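Local structure of alpha-L-rhamnosidase (Aspergillus terreus, 6GSZ) at residues W448-R451 against G452-S456. The protein probably hydrolyses terminal non-reducing alpha-L-rhamnose residues from alpha-L-rhamnosides, as a glycoside hydrolase of several domains that also binds calcium. Sequence-based numbering, arbitrary orientation.
With EDO (1,2-ethanediol), chain B.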
loop_
_atom_site.group_PDB
_atom_site.type_symbol
_atom_site.label_atom_id
_atom_site.label_comp_id
_atom_site.label_asym_id
_atom_site.label_seq_id
_atom_site.Cartn_x
_atom_site.Cartn_y
_atom_site.Cartn_z
ATOM N N TRP A 448 2.337 9.594 -6.295
ATOM C CA TRP A 448 2.828 8.646 -7.266
ATOM C C TRP A 448 3.801 7.622 -6.661
ATOM O O TRP A 448 3.813 6.461 -7.145
ATOM C CB TRP A 448 3.446 9.373 -8.469
ATOM C CG TRP A 448 2.411 9.850 -9.434
ATOM C CD1 TRP A 448 1.944 11.124 -9.589
ATOM C CD2 TRP A 448 1.750 9.075 -10.461
ATOM N NE1 TRP A 448 1.017 11.176 -10.587
ATOM C CE2 TRP A 448 0.938 9.957 -11.202
ATOM C CE3 TRP A 448 1.838 7.743 -10.897
ATOM C CZ2 TRP A 448 0.128 9.539 -12.259
ATOM C CZ3 TRP A 448 1.083 7.335 -11.969
ATOM C CH2 TRP A 448 0.229 8.215 -12.635
ATOM N N SER A 449 4.642 8.014 -5.692
ATOM C CA SER A 449 5.490 7.043 -5.025
ATOM C C SER A 449 4.663 6.028 -4.214
ATOM O O SER A 449 5.028 4.834 -4.095
ATOM C CB SER A 449 6.598 7.664 -4.223
ATOM O OG SER A 449 7.617 8.150 -5.069
ATOM N N MET A 450 3.565 6.483 -3.606
ATOM C CA MET A 450 2.681 5.580 -2.923
ATOM C C MET A 450 2.054 4.586 -3.926
ATOM O O MET A 450 2.015 3.363 -3.654
ATOM C CB MET A 450 1.615 6.326 -2.105
ATOM C CG MET A 450 0.590 5.359 -1.476
ATOM S SD MET A 450 -0.341 6.140 -0.225
ATOM C CE MET A 450 -1.221 4.678 0.339
ATOM N N ARG A 451 1.511 5.129 -5.008
ATOM C CA ARG A 451 0.929 4.256 -6.032
ATOM C C ARG A 451 1.939 3.208 -6.528
ATOM O O ARG A 451 1.582 2.037 -6.724
ATOM C CB ARG A 451 0.456 5.087 -7.221
ATOM C CG ARG A 451 -0.763 5.934 -6.929
ATOM C CD ARG A 451 -1.008 6.944 -8.027
ATOM N NE ARG A 451 -2.238 7.668 -7.825
ATOM C CZ ARG A 451 -2.632 8.716 -8.565
ATOM N NH1 ARG A 451 -1.787 9.289 -9.425
ATOM N NH2 ARG A 451 -3.853 9.205 -8.385
ATOM N N GLY A 452 3.206 3.593 -6.679
ATOM C CA GLY A 452 4.134 2.685 -7.240
ATOM C C GLY A 452 4.501 1.527 -6.308
ATOM O O GLY A 452 4.939 0.456 -6.764
ATOM N N ASN A 453 4.379 1.772 -5.003
ATOM C CA ASN A 453 4.894 0.912 -3.971
ATOM C C ASN A 453 3.815 0.294 -3.066
ATOM O O ASN A 453 4.168 -0.420 -2.107
ATOM C CB ASN A 453 5.919 1.655 -3.146
ATOM C CG ASN A 453 7.200 1.883 -3.909
ATOM O OD1 ASN A 453 7.922 0.907 -4.194
ATOM N ND2 ASN A 453 7.500 3.135 -4.265
ATOM N N PHE A 454 2.535 0.463 -3.393
ATOM C CA PHE A 454 1.466 -0.304 -2.744
ATOM C C PHE A 454 0.994 -1.315 -3.785
ATOM O O PHE A 454 0.053 -1.080 -4.516
ATOM C CB PHE A 454 0.384 0.631 -2.197
ATOM C CG PHE A 454 0.667 1.158 -0.807
ATOM C CD1 PHE A 454 1.776 1.954 -0.535
ATOM C CD2 PHE A 454 -0.117 0.732 0.251
ATOM C CE1 PHE A 454 2.021 2.408 0.761
ATOM C CE2 PHE A 454 0.151 1.183 1.539
ATOM C CZ PHE A 454 1.242 1.956 1.783
ATOM N N PHE A 455 1.815 -2.357 -3.937
ATOM C CA PHE A 455 1.655 -3.333 -5.048
ATOM C C PHE A 455 1.602 -4.720 -4.417
ATOM O O PHE A 455 2.653 -5.387 -4.379
ATOM C CB PHE A 455 2.836 -3.214 -6.008
ATOM C CG PHE A 455 2.628 -3.783 -7.393
ATOM C CD1 PHE A 455 2.677 -5.162 -7.630
ATOM C CD2 PHE A 455 2.353 -2.953 -8.470
ATOM C CE1 PHE A 455 2.481 -5.672 -8.893
ATOM C CE2 PHE A 455 2.168 -3.482 -9.738
ATOM C CZ PHE A 455 2.223 -4.828 -9.950
ATOM N N SER A 456 0.439 -5.085 -3.853
ATOM C CA SER A 456 0.144 -6.331 -3.048
ATOM C C SER A 456 0.686 -6.164 -1.607
ATOM O O SER A 456 -0.042 -6.421 -0.668
ATOM C CB SER A 456 0.594 -7.658 -3.743
ATOM O OG SER A 456 0.113 -8.735 -3.023
HETATM C C1 EDO B . -3.665 -6.817 0.216
HETATM O O1 EDO B . -2.663 -7.081 -0.832
HETATM C C2 EDO B . -5.029 -6.369 -0.318
HETATM O O2 EDO B . -5.183 -4.891 -0.413
#
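One face of the Phe454 ring is covered by the methyl of Met450: CE stands 3.8 Å from the ring centroid and only 5° off the normal, a CH-pi contact, with SD higher above the same face. At the rim, Met450 CG lies 3.7 Å from Phe454 CD1. A long, unbranched methionine suits this place: CG is anti to the backbone N (chi1 175°) and the chain stays extended, which carries the methyl to the middle of the ring. The ring of Phe490 stacks with that of Phe454, and Ala481 of helix 471-484 touches both Met450 and Phe454. NH1 of Arg451 sits 3.3 Å above the plane of the Trp448 ring, toward its rim; Trp448 CD2 lies in the guanidinium plane, which therefore meets the indole edge-on, while NE bonds to Tyr485.

Gly452 N makes an ordinary i to i+4 bond to Trp448 O (3.0 Å). Asn453 N reaches Ser449 O only weakly and makes a straighter bond to Met450 O at 3.2 Å, though from above that carbonyl's plane; Phe454 N adds a weak second bond there. Asparagine suits its place: ND2 meets Ser449 O on a lone pair at 3.0 Å and also reaches Asn760 O, and OD1 bonds to Thr459. Phe454 then leaves helical geometry. This is the C-terminal end of helix 437-453, whose i to i+4 Met-aromatic pair packs against helix 471-484 within the six-hairpin glycosidase domain.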